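Local coordinates for protein YohF (Salmonella typhimurium, PDB 6WON) that probably catalyses a nicotinamide-dependent oxidation or reduction as a short-chain dehydrogenase/reductase, with acetoin as its likely substrate, at residues His75-Leu80 and Ala125-Lys130; Leu86-Gly91 and Asp115-Cys120; His144-Leu149 and Ser238-Gly243; Lys167-Glu172 and Ile178-Val183. One frame throughout, in Å; residues are numbered along the deposited sequence.

Interaction 1 of 4, residues His75-Leu80 and Ala125-Lys130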
loop_
_atom_site.group_PDB
_atom_site.type_symbol
_atom_site.label_atom_id
_atom_site.label_comp_id
_atom_site.label_asym_id
_atom_site.label_seq_id
_atom_site.Cartn_x
_atom_site.Cartn_y
_atom_site.Cartn_z
ATOM N N HIS B 75 -5.248 36.705 4.302
ATOM C CA HIS B 75 -6.081 37.737 4.920
ATOM C C HIS B 75 -6.821 37.195 6.138
ATOM O O HIS B 75 -6.942 37.887 7.158
ATOM C CB HIS B 75 -7.074 38.296 3.907
ATOM C CG HIS B 75 -6.426 38.895 2.699
ATOM N ND1 HIS B 75 -5.481 39.895 2.780
ATOM C CD2 HIS B 75 -6.587 38.635 1.379
ATOM C CE1 HIS B 75 -5.085 40.223 1.563
ATOM N NE2 HIS B 75 -5.742 39.474 0.694
ATOM N N LEU B 76 -7.336 35.968 6.043
ATOM C CA LEU B 76 -8.015 35.352 7.179
ATOM C C LEU B 76 -7.059 35.177 8.355
ATOM O O LEU B 76 -7.381 35.540 9.493
ATOM C CB LEU B 76 -8.613 34.010 6.753
ATOM C CG LEU B 76 -9.555 33.286 7.719
ATOM C CD1 LEU B 76 -10.666 34.207 8.195
ATOM C CD2 LEU B 76 -10.142 32.029 7.050
ATOM N N ILE B 77 -5.865 34.634 8.092
ATOM C CA ILE B 77 -4.848 34.513 9.133
ATOM C C ILE B 77 -4.616 35.860 9.812
ATOM O O ILE B 77 -4.600 35.962 11.047
ATOM C CB ILE B 77 -3.543 33.954 8.542
ATOM C CG1 ILE B 77 -3.764 32.540 7.995
ATOM C CG2 ILE B 77 -2.440 33.952 9.594
ATOM C CD1 ILE B 77 -2.579 31.993 7.217
ATOM N N GLN B 78 -4.447 36.923 9.010
ATOM C CA GLN B 78 -4.211 38.245 9.586
ATOM C C GLN B 78 -5.355 38.665 10.498
ATOM O O GLN B 78 -5.128 39.245 11.564
ATOM C CB GLN B 78 -4.007 39.280 8.479
ATOM C CG GLN B 78 -2.718 39.102 7.692
ATOM C CD GLN B 78 -1.471 39.225 8.554
ATOM O OE1 GLN B 78 -1.386 40.101 9.421
ATOM N NE2 GLN B 78 -0.500 38.346 8.325
ATOM N N ARG B 79 -6.596 38.378 10.101
ATOM C CA ARG B 79 -7.726 38.751 10.946
ATOM C C ARG B 79 -7.721 37.960 12.246
ATOM O O ARG B 79 -7.979 38.515 13.320
ATOM C CB ARG B 79 -9.037 38.553 10.189
ATOM C CG ARG B 79 -9.391 39.743 9.302
ATOM C CD ARG B 79 -10.317 39.338 8.171
ATOM N NE ARG B 79 -11.573 38.793 8.674
ATOM C CZ ARG B 79 -12.515 38.261 7.905
ATOM N NH1 ARG B 79 -12.339 38.198 6.594
ATOM N NH2 ARG B 79 -13.634 37.788 8.447
ATOM N N LEU B 80 -7.389 36.676 12.179
ATOM C CA LEU B 80 -7.381 35.864 13.386
ATOM C C LEU B 80 -6.112 36.054 14.202
ATOM O O LEU B 80 -6.111 35.749 15.399
ATOM C CB LEU B 80 -7.569 34.395 13.012
ATOM C CG LEU B 80 -8.963 34.113 12.446
ATOM C CD1 LEU B 80 -8.969 32.870 11.560
ATOM C CD2 LEU B 80 -9.989 33.990 13.589
ATOM N N ALA B 125 1.864 27.205 6.631
ATOM C CA ALA B 125 3.118 26.693 7.179
ATOM C C ALA B 125 4.109 27.826 7.447
ATOM O O ALA B 125 4.828 27.804 8.457
ATOM C CB ALA B 125 3.712 25.659 6.224
ATOM N N ARG B 126 4.142 28.836 6.573
ATOM C CA ARG B 126 4.995 30.000 6.823
ATOM C C ARG B 126 4.647 30.668 8.147
ATOM O O ARG B 126 5.541 31.087 8.894
ATOM C CB ARG B 126 4.876 31.011 5.677
ATOM C CG ARG B 126 5.725 30.687 4.457
ATOM C CD ARG B 126 5.214 31.421 3.211
ATOM N NE ARG B 126 5.721 30.831 1.968
ATOM C CZ ARG B 126 5.140 30.958 0.773
ATOM N NH1 ARG B 126 4.011 31.652 0.631
ATOM N NH2 ARG B 126 5.687 30.379 -0.290
ATOM N N HIS B 127 3.355 30.787 8.457
ATOM C CA HIS B 127 2.975 31.409 9.722
ATOM C C HIS B 127 3.324 30.509 10.897
ATOM O O HIS B 127 3.767 30.992 11.946
ATOM C CB HIS B 127 1.487 31.750 9.728
ATOM C CG HIS B 127 1.154 32.984 8.952
ATOM N ND1 HIS B 127 1.065 34.232 9.540
ATOM C CD2 HIS B 127 0.915 33.171 7.631
ATOM C CE1 HIS B 127 0.779 35.132 8.615
ATOM N NE2 HIS B 127 0.676 34.515 7.449
ATOM N N MET B 128 3.124 29.198 10.741
ATOM C CA MET B 128 3.427 28.264 11.822
ATOM C C MET B 128 4.909 28.281 12.160
ATOM O O MET B 128 5.288 28.207 13.335
ATOM C CB MET B 128 2.998 26.849 11.431
ATOM C CG MET B 128 1.489 26.654 11.362
ATOM S SD MET B 128 1.121 25.081 10.592
ATOM C CE MET B 128 -0.681 25.091 10.645
ATOM N N ILE B 129 5.761 28.362 11.138
ATOM C CA ILE B 129 7.198 28.416 11.371
ATOM C C ILE B 129 7.557 29.693 12.109
ATOM O O ILE B 129 8.252 29.664 13.133
ATOM C CB ILE B 129 7.959 28.302 10.043
ATOM C CG1 ILE B 129 7.799 26.891 9.472
ATOM C CG2 ILE B 129 9.417 28.688 10.247
ATOM C CD1 ILE B 129 8.146 26.792 7.997
ATOM N N LYS B 130 7.075 30.833 11.598
ATOM C CA LYS B 130 7.332 32.119 12.236
ATOM C C LYS B 130 6.824 32.145 13.674
ATOM O O LYS B 130 7.509 32.652 14.569
ATOM C CB LYS B 130 6.690 33.242 11.419
ATOM C CG LYS B 130 7.243 34.610 11.757
ATOM C CD LYS B 130 6.402 35.746 11.193
ATOM C CE LYS B 130 6.732 37.057 11.911
ATOM N NZ LYS B 130 5.506 37.799 12.328
#
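I77 sets its CG2 methyl over one face of the H127 imidazole. CG2 does the central touching: it sits 3.5 Å from the centroid of the H127 ring and only 12° off the ring normal, a CH-pi contact. With CG2 anti to the backbone N of I77, the methyl points out of its helix straight at the histidine, whose side chain comes from the opposite direction. The other branch runs alongside, and I77 CD1 lies 3.7 Å from H127 CD2, so that the isoleucine spans the ring from its centre to its rim. V83, in the loop after helix 71-80, packs against both partners, and I77 also packs on I8 of strand 6-9, which places the helix against the sheet.

Q78 follows and reaches the same ring at its edge. Its chain bends at chi2 (-61°), which brings the amide to the CE1 edge of the ring, and Q78 NE2 ends 3.5 Å from H127 CE1 and near the ring plane. The amide and ring planes stand 54° apart, and no hydrogen bond links the two groups. Their polar ends are joined through E74, one turn earlier on the helix: its OE2 is hydrogen-bonded to Q78 NE2 and its OE1 to H127 NE2. That shared carboxylate should restrict the rotation of the imidazole and favour a proton on its NE2.

Helices 71-80 and 103-131 thus meet through one face-on contact and a polar fringe, as neighbouring helices do in a layer flanking the parallel sheet of a Rossmann fold.

Interaction 2 of 4, residues Leu86-Gly91 and Asp115-Cys120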
loop_
_atom_site.group_PDB
_atom_site.type_symbol
_atom_site.label_atom_id
_atom_site.label_comp_id
_atom_site.label_asym_id
_atom_site.label_seq_id
_atom_site.Cartn_x
_atom_site.Cartn_y
_atom_site.Cartn_z
ATOM N N LEU B 86 -4.493 23.991 9.943
ATOM C CA LEU B 86 -5.125 24.149 8.641
ATOM C C LEU B 86 -5.786 22.832 8.268
ATOM O O LEU B 86 -5.170 21.764 8.389
ATOM C CB LEU B 86 -4.125 24.559 7.551
ATOM C CG LEU B 86 -4.712 24.629 6.135
ATOM C CD1 LEU B 86 -5.799 25.707 6.096
ATOM C CD2 LEU B 86 -3.637 24.890 5.076
ATOM N N VAL B 87 -7.031 22.900 7.814
ATOM C CA VAL B 87 -7.701 21.738 7.239
ATOM C C VAL B 87 -7.983 22.069 5.780
ATOM O O VAL B 87 -8.855 22.895 5.483
ATOM C CB VAL B 87 -8.987 21.369 7.995
ATOM C CG1 VAL B 87 -9.685 20.213 7.308
ATOM C CG2 VAL B 87 -8.664 20.997 9.439
ATOM N N ASN B 88 -7.229 21.446 4.872
ATOM C CA ASN B 88 -7.430 21.594 3.430
ATOM C C ASN B 88 -8.596 20.705 3.037
ATOM O O ASN B 88 -8.427 19.502 2.816
ATOM C CB ASN B 88 -6.168 21.218 2.664
ATOM C CG ASN B 88 -5.207 22.392 2.496
ATOM O OD1 ASN B 88 -5.621 23.544 2.434
ATOM N ND2 ASN B 88 -3.913 22.093 2.400
ATOM N N ASN B 89 -9.789 21.284 2.962
ATOM C CA ASN B 89 -10.992 20.488 2.773
ATOM C C ASN B 89 -11.298 20.289 1.293
ATOM O O ASN B 89 -11.038 21.155 0.451
ATOM C CB ASN B 89 -12.176 21.135 3.474
ATOM C CG ASN B 89 -13.455 20.360 3.293
ATOM O OD1 ASN B 89 -13.472 19.140 3.422
ATOM N ND2 ASN B 89 -14.536 21.064 2.989
ATOM N N ALA B 90 -11.873 19.132 0.985
ATOM C CA ALA B 90 -12.006 18.695 -0.399
ATOM C C ALA B 90 -13.237 19.317 -1.057
ATOM O O ALA B 90 -14.351 19.229 -0.524
ATOM C CB ALA B 90 -12.086 17.170 -0.454
ATOM N N GLY B 91 -13.037 19.930 -2.222
ATOM C CA GLY B 91 -14.144 20.380 -3.038
ATOM C C GLY B 91 -14.909 19.213 -3.651
ATOM O O GLY B 91 -14.667 18.038 -3.370
ATOM N N ASP B 115 -3.645 21.933 -6.438
ATOM C CA ASP B 115 -2.889 23.188 -6.534
ATOM C C ASP B 115 -3.296 24.149 -5.423
ATOM O O ASP B 115 -2.443 24.798 -4.809
ATOM C CB ASP B 115 -3.084 23.880 -7.900
ATOM C CG ASP B 115 -2.477 23.098 -9.090
ATOM O OD1 ASP B 115 -1.720 22.126 -8.882
ATOM O OD2 ASP B 115 -2.795 23.451 -10.256
ATOM N N GLY B 116 -4.598 24.257 -5.157
ATOM C CA GLY B 116 -5.052 25.140 -4.098
ATOM C C GLY B 116 -4.554 24.706 -2.736
ATOM O O GLY B 116 -4.024 25.514 -1.967
ATOM N N ALA B 117 -4.701 23.413 -2.427
ATOM C CA ALA B 117 -4.218 22.884 -1.155
ATOM C C ALA B 117 -2.726 23.123 -0.989
ATOM O O ALA B 117 -2.257 23.415 0.116
ATOM C CB ALA B 117 -4.526 21.386 -1.053
ATOM N N PHE B 118 -1.960 22.996 -2.077
ATOM C CA PHE B 118 -0.532 23.290 -2.016
ATOM C C PHE B 118 -0.281 24.740 -1.591
ATOM O O PHE B 118 0.556 25.009 -0.717
ATOM C CB PHE B 118 0.113 23.008 -3.374
ATOM C CG PHE B 118 1.428 23.701 -3.575
ATOM C CD1 PHE B 118 2.536 23.352 -2.816
ATOM C CD2 PHE B 118 1.559 24.702 -4.522
ATOM C CE1 PHE B 118 3.761 24.005 -3.001
ATOM C CE2 PHE B 118 2.773 25.351 -4.706
ATOM C CZ PHE B 118 3.876 24.998 -3.940
ATOM N N LEU B 119 -1.009 25.689 -2.195
ATOM C CA LEU B 119 -0.775 27.107 -1.917
ATOM C C LEU B 119 -1.260 27.499 -0.526
ATOM O O LEU B 119 -0.587 28.249 0.190
ATOM C CB LEU B 119 -1.469 27.961 -2.978
ATOM C CG LEU B 119 -0.807 27.891 -4.354
ATOM C CD1 LEU B 119 -1.576 28.717 -5.361
ATOM C CD2 LEU B 119 0.667 28.333 -4.269
ATOM N N CYS B 120 -2.450 27.039 -0.141
ATOM C CA CYS B 120 -2.939 27.286 1.210
ATOM C C CYS B 120 -1.985 26.699 2.245
ATOM O O CYS B 120 -1.673 27.345 3.252
ATOM C CB CYS B 120 -4.346 26.699 1.365
ATOM S SG CYS B 120 -5.616 27.490 0.290
#
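N88 leaves the end of strand 85-88 and pushes its amide against helix 103-131 at A117 and C120. Its CB comes first, 4.1 Å from A117 CB. CG, anti to the carbonyl carbon of N88 (chi1 -87°), turns the amide toward the helix and moves closer to the same methyl, with N88 CG 3.8 Å from A117 CB. There the amide forks. OD1 faces the next turn of the helix, N88 OD1 lying 3.6 Å from C120 CB. ND2 heads for the backbone and makes a weak, strongly bent hydrogen bond to A117 O (3.1 Å, N-H...O angle 124°); its stronger partner is N139 OD1 on the adjacent strand. Two acceptors therefore share one buried amide nitrogen and fix which way round the amide sits.

N88 opens the N-N-A-G sequence characteristic of short-chain dehydrogenases/reductases, in which the chain leaves the central strand of the Rossmann sheet. The strand and helix segments run almost antiparallel, at 170° and 9.3 Å between their short axes, as expected where a helix returns across its sheet. L86, two residues earlier on the same side of the strand, rests its CD2 3.6 Å from C120 O and 4.2 Å from C120 CB. A117 also packs on L162 of helix 153-173, whereas F118 stacks on W106 of a second subunit.

Interaction 3 of 4, residues His144-Leu149 and Ser238-Gly243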
loop_
_atom_site.group_PDB
_atom_site.type_symbol
_atom_site.label_atom_id
_atom_site.label_comp_id
_atom_site.label_asym_id
_atom_site.label_seq_id
_atom_site.Cartn_x
_atom_site.Cartn_y
_atom_site.Cartn_z
ATOM N N HIS B 144 -9.959 7.645 -2.959
ATOM C CA HIS B 144 -9.378 7.663 -4.292
ATOM C C HIS B 144 -7.994 8.300 -4.338
ATOM O O HIS B 144 -7.423 8.438 -5.432
ATOM C CB HIS B 144 -10.363 8.337 -5.235
ATOM C CG HIS B 144 -11.699 7.659 -5.229
ATOM N ND1 HIS B 144 -11.862 6.355 -5.650
ATOM C CD2 HIS B 144 -12.912 8.068 -4.782
ATOM C CE1 HIS B 144 -13.129 6.005 -5.501
ATOM N NE2 HIS B 144 -13.787 7.030 -4.986
ATOM N N GLU B 145 -7.440 8.673 -3.185
ATOM C CA GLU B 145 -5.987 8.801 -3.055
ATOM C C GLU B 145 -5.285 7.455 -3.241
ATOM O O GLU B 145 -4.071 7.424 -3.484
ATOM C CB GLU B 145 -5.641 9.381 -1.669
ATOM C CG GLU B 145 -4.147 9.518 -1.352
ATOM C CD GLU B 145 -3.856 9.753 0.124
ATOM O OE1 GLU B 145 -4.743 10.246 0.863
ATOM O OE2 GLU B 145 -2.719 9.457 0.548
ATOM N N HIS B 146 -6.031 6.344 -3.151
ATOM C CA HIS B 146 -5.470 5.000 -3.112
ATOM C C HIS B 146 -6.004 4.065 -4.185
ATOM O O HIS B 146 -5.268 3.165 -4.621
ATOM C CB HIS B 146 -5.727 4.362 -1.728
ATOM C CG HIS B 146 -5.237 5.201 -0.591
ATOM N ND1 HIS B 146 -3.896 5.350 -0.305
ATOM C CD2 HIS B 146 -5.900 5.977 0.300
ATOM C CE1 HIS B 146 -3.753 6.173 0.719
ATOM N NE2 HIS B 146 -4.953 6.566 1.107
ATOM N N THR B 147 -7.248 4.242 -4.623
ATOM C CA THR B 147 -7.882 3.318 -5.556
ATOM C C THR B 147 -8.704 4.156 -6.527
ATOM O O THR B 147 -9.191 5.227 -6.150
ATOM C CB THR B 147 -8.754 2.286 -4.803
ATOM O OG1 THR B 147 -9.352 1.348 -5.718
ATOM C CG2 THR B 147 -9.863 2.987 -3.986
ATOM N N PRO B 148 -8.805 3.753 -7.791
ATOM C CA PRO B 148 -9.380 4.656 -8.797
ATOM C C PRO B 148 -10.890 4.773 -8.670
ATOM O O PRO B 148 -11.575 3.855 -8.218
ATOM C CB PRO B 148 -8.997 3.995 -10.130
ATOM C CG PRO B 148 -8.904 2.514 -9.786
ATOM C CD PRO B 148 -8.336 2.485 -8.382
ATOM N N LEU B 149 -11.403 5.938 -9.063
ATOM C CA LEU B 149 -12.836 6.135 -9.208
ATOM C C LEU B 149 -13.172 6.115 -10.688
ATOM O O LEU B 149 -12.706 7.000 -11.428
ATOM C CB LEU B 149 -13.271 7.460 -8.587
ATOM C CG LEU B 149 -14.725 7.916 -8.776
ATOM C CD1 LEU B 149 -15.730 6.931 -8.155
ATOM C CD2 LEU B 149 -14.927 9.307 -8.177
ATOM N N SER B 238 -2.014 8.505 5.814
ATOM C CA SER B 238 -3.318 8.664 5.173
ATOM C C SER B 238 -4.307 7.786 5.933
ATOM O O SER B 238 -4.277 6.555 5.810
ATOM C CB SER B 238 -3.259 8.288 3.695
ATOM O OG SER B 238 -4.478 8.586 3.025
ATOM N N LEU B 239 -5.172 8.418 6.736
ATOM C CA LEU B 239 -6.065 7.698 7.639
ATOM C C LEU B 239 -7.426 7.594 6.957
ATOM O O LEU B 239 -8.099 8.607 6.734
ATOM C CB LEU B 239 -6.160 8.402 8.994
ATOM C CG LEU B 239 -4.846 8.717 9.731
ATOM C CD1 LEU B 239 -5.109 9.035 11.204
ATOM C CD2 LEU B 239 -3.887 7.535 9.632
ATOM N N ILE B 240 -7.826 6.374 6.621
ATOM C CA ILE B 240 -8.969 6.144 5.744
ATOM C C ILE B 240 -10.204 5.862 6.583
ATOM O O ILE B 240 -10.207 4.949 7.420
ATOM C CB ILE B 240 -8.684 4.989 4.772
ATOM C CG1 ILE B 240 -7.499 5.344 3.866
ATOM C CG2 ILE B 240 -9.933 4.639 3.970
ATOM C CD1 ILE B 240 -7.030 4.157 3.003
ATOM N N VAL B 241 -11.252 6.632 6.351
ATOM C CA VAL B 241 -12.520 6.517 7.075
ATOM C C VAL B 241 -13.568 6.218 6.011
ATOM O O VAL B 241 -14.093 7.123 5.358
ATOM C CB VAL B 241 -12.864 7.789 7.858
ATOM C CG1 VAL B 241 -14.215 7.662 8.534
ATOM C CG2 VAL B 241 -11.766 8.114 8.890
ATOM N N ASP B 242 -13.873 4.930 5.803
ATOM C CA ASP B 242 -14.615 4.593 4.595
ATOM C C ASP B 242 -15.623 3.464 4.778
ATOM O O ASP B 242 -16.058 2.876 3.777
ATOM C CB ASP B 242 -13.626 4.221 3.488
ATOM C CG ASP B 242 -12.906 2.897 3.759
ATOM O OD1 ASP B 242 -13.005 2.344 4.882
ATOM O OD2 ASP B 242 -12.224 2.408 2.837
ATOM N N GLY B 243 -15.997 3.134 6.012
ATOM C CA GLY B 243 -16.931 2.045 6.265
ATOM C C GLY B 243 -16.566 0.727 5.599
ATOM O O GLY B 243 -17.443 -0.077 5.263
#
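Two hydrogen bonds meet at the hydroxyl of S238. It gives its hydrogen to the carboxylate of E145 (S238 OG to E145 OE1, 2.7 Å) and takes one from the imidazole of H146 (H146 NE2 to S238 OG, 2.8 Å). The serine lies almost in the imidazole plane and the N-H...O angle is 147°, whereas OE1 is approached from above the carboxylate plane. An extended E145 side chain, CG anti to the backbone N (chi1 177°), carries OE1 to S238; the same oxygen is hydrogen-bonded to T141 OG1, just after strand 135-140.

These residues tie the loop after strand 135-140 to strand 238-241, the edge strand of the seven-stranded Rossmann sheet within this chain. The loop begins close to S142 and leads toward Y155, the tyrosine of the Y-x-x-x-K motif of the short-chain dehydrogenase family.

Apolar contact comes from I240, whose CD1 lies 3.4 Å from H146 CD2 in an oblique approach to the ring. E145 CG covers part of one face of the same imidazole.

Within the loop, H144 ND1 donates to T147 O (2.9 Å), while L149 CB sits 3.4 Å above the centre of the H144 ring; the H144 side chain also touches Y155. H146 O accepts a hydrogen bond from K167 NZ of a second subunit.

Interaction 4 of 4, residues Lys167-Glu172 and Ile178-Val183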
loop_
_atom_site.group_PDB
_atom_site.type_symbol
_atom_site.label_atom_id
_atom_site.label_comp_id
_atom_site.label_asym_id
_atom_site.label_seq_id
_atom_site.Cartn_x
_atom_site.Cartn_y
_atom_site.Cartn_z
ATOM N N LYS B 167 2.874 13.448 2.314
ATOM C CA LYS B 167 4.086 12.785 2.796
ATOM C C LYS B 167 5.286 13.719 2.725
ATOM O O LYS B 167 6.130 13.731 3.632
ATOM C CB LYS B 167 4.372 11.521 1.975
ATOM C CG LYS B 167 3.267 10.463 1.985
ATOM C CD LYS B 167 3.516 9.393 0.924
ATOM C CE LYS B 167 2.315 8.439 0.808
ATOM N NZ LYS B 167 2.554 7.398 -0.235
ATOM N N SER B 168 5.385 14.495 1.646
ATOM C CA SER B 168 6.499 15.429 1.500
ATOM C C SER B 168 6.463 16.500 2.584
ATOM O O SER B 168 7.471 16.760 3.244
ATOM C CB SER B 168 6.454 16.065 0.118
ATOM O OG SER B 168 6.925 15.130 -0.833
ATOM N N MET B 169 5.299 17.118 2.787
ATOM C CA MET B 169 5.169 18.161 3.798
ATOM C C MET B 169 5.499 17.617 5.179
ATOM O O MET B 169 6.174 18.276 5.971
ATOM C CB MET B 169 3.745 18.728 3.782
ATOM C CG MET B 169 3.349 19.428 2.512
ATOM S SD MET B 169 1.613 19.942 2.548
ATOM C CE MET B 169 1.522 20.735 4.164
ATOM N N ALA B 170 5.016 16.413 5.484
ATOM C CA ALA B 170 5.289 15.808 6.781
ATOM C C ALA B 170 6.786 15.698 7.028
ATOM O O ALA B 170 7.277 16.040 8.111
ATOM C CB ALA B 170 4.629 14.434 6.852
ATOM N N LEU B 171 7.530 15.254 6.022
ATOM C CA LEU B 171 8.973 15.120 6.175
ATOM C C LEU B 171 9.654 16.480 6.271
ATOM O O LEU B 171 10.544 16.671 7.108
ATOM C CB LEU B 171 9.535 14.313 5.007
ATOM C CG LEU B 171 10.659 13.329 5.301
ATOM C CD1 LEU B 171 10.289 12.384 6.435
ATOM C CD2 LEU B 171 10.981 12.554 4.018
ATOM N N GLU B 172 9.252 17.440 5.419
ATOM C CA GLU B 172 9.942 18.729 5.359
ATOM C C GLU B 172 9.571 19.676 6.495
ATOM O O GLU B 172 10.355 20.579 6.805
ATOM C CB GLU B 172 9.675 19.439 4.020
ATOM C CG GLU B 172 10.617 19.005 2.901
ATOM C CD GLU B 172 10.541 19.867 1.632
ATOM O OE1 GLU B 172 10.812 21.090 1.675
ATOM O OE2 GLU B 172 10.215 19.299 0.578
ATOM N N ILE B 178 5.543 20.676 12.956
ATOM C CA ILE B 178 4.312 20.678 12.171
ATOM C C ILE B 178 4.034 19.241 11.737
ATOM O O ILE B 178 4.834 18.632 11.012
ATOM C CB ILE B 178 4.423 21.611 10.952
ATOM C CG1 ILE B 178 4.612 23.067 11.399
ATOM C CG2 ILE B 178 3.183 21.490 10.078
ATOM C CD1 ILE B 178 5.134 23.996 10.302
ATOM N N LEU B 179 2.913 18.688 12.184
ATOM C CA LEU B 179 2.526 17.331 11.813
ATOM C C LEU B 179 1.520 17.418 10.675
ATOM O O LEU B 179 0.599 18.240 10.725
ATOM C CB LEU B 179 1.933 16.577 13.003
ATOM C CG LEU B 179 2.683 16.682 14.343
ATOM C CD1 LEU B 179 2.031 15.800 15.425
ATOM C CD2 LEU B 179 4.160 16.325 14.193
ATOM N N VAL B 180 1.709 16.594 9.644
ATOM C CA VAL B 180 0.910 16.682 8.424
ATOM C C VAL B 180 0.368 15.302 8.084
ATOM O O VAL B 180 1.142 14.356 7.867
ATOM C CB VAL B 180 1.722 17.240 7.247
ATOM C CG1 VAL B 180 0.820 17.438 6.024
ATOM C CG2 VAL B 180 2.374 18.551 7.657
ATOM N N ASN B 181 -0.955 15.193 8.003
ATOM C CA ASN B 181 -1.585 13.923 7.684
ATOM C C ASN B 181 -2.713 14.160 6.697
ATOM O O ASN B 181 -3.225 15.274 6.565
ATOM C CB ASN B 181 -2.141 13.243 8.937
ATOM C CG ASN B 181 -1.050 12.850 9.915
ATOM O OD1 ASN B 181 -0.373 11.836 9.721
ATOM N ND2 ASN B 181 -0.885 13.637 10.978
ATOM N N ALA B 182 -3.105 13.086 6.019
ATOM C CA ALA B 182 -4.321 13.059 5.222
ATOM C C ALA B 182 -5.398 12.251 5.947
ATOM O O ALA B 182 -5.107 11.211 6.548
ATOM C CB ALA B 182 -4.061 12.445 3.839
ATOM N N VAL B 183 -6.635 12.740 5.889
ATOM C CA VAL B 183 -7.823 11.948 6.190
ATOM C C VAL B 183 -8.538 11.688 4.877
ATOM O O VAL B 183 -8.814 12.627 4.121
ATOM C CB VAL B 183 -8.759 12.659 7.187
ATOM C CG1 VAL B 183 -10.034 11.839 7.395
ATOM C CG2 VAL B 183 -8.052 12.885 8.509
HETATM O O HOH W 1 5.442 16.176 10.185
#
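V180 wedges its side chain against the helix at M169 and A170, and here the packing is close. The CA atoms of A170 and V180 are just 4.8 Å apart, a separation that the small alanine side chain permits. A170 CB lies 4.1 Å from V180 CB and 3.6 Å from V180 O, while V180 CB presses on the helix backbone, 3.8 Å from A170 N. M169 closes one flank: its chain turns at chi3 (48°), bringing the terminal methyl back across the valine, with M169 CE 3.9 Å from V180 CG1. I137 of the neighbouring strand and A121 of helix 103-131 pack on M169 as well.

Toward I178 the two segments part, and a water takes the place of direct contact. It donates to A170 O at 2.8 Å and to I178 O at 2.7 Å, so that both of its hydrogens are spent on carbonyls, one from the helix and one from the strand.

Helix 153-173 and strand 178-185 complete a beta-alpha-beta unit that starts at strand 135-140, and this contact lies near the turn joining them. Its chemistry implies adhesion by apolar packing around one valine, with polar linkage between the two segments supplied by the water rather than by their own donors.

In the fold
Interactions 1 and 2 both use helix 103-131, at centres 15 Å apart, and interaction 2 is nested within the loop that interaction 1 closes. The same helix leads on to interaction 4, where M128 CB packs 3.7 Å from I178 CD1. Interactions 4 and 3 are joined by sheet pairing: L239 N lies 2.8 Å from A182 O, a probable hydrogen bond between adjacent strands. Interactions 1 and 3 fall on opposite sides of the chain's centre, their centres 30 Å apart. The segment 86-91 reaches K159 through A90, and the segment 144-149 reaches Y155 through H144 and L149, the two residues of the Y-x-x-x-K motif, Y155 and K159, marking the probable active site.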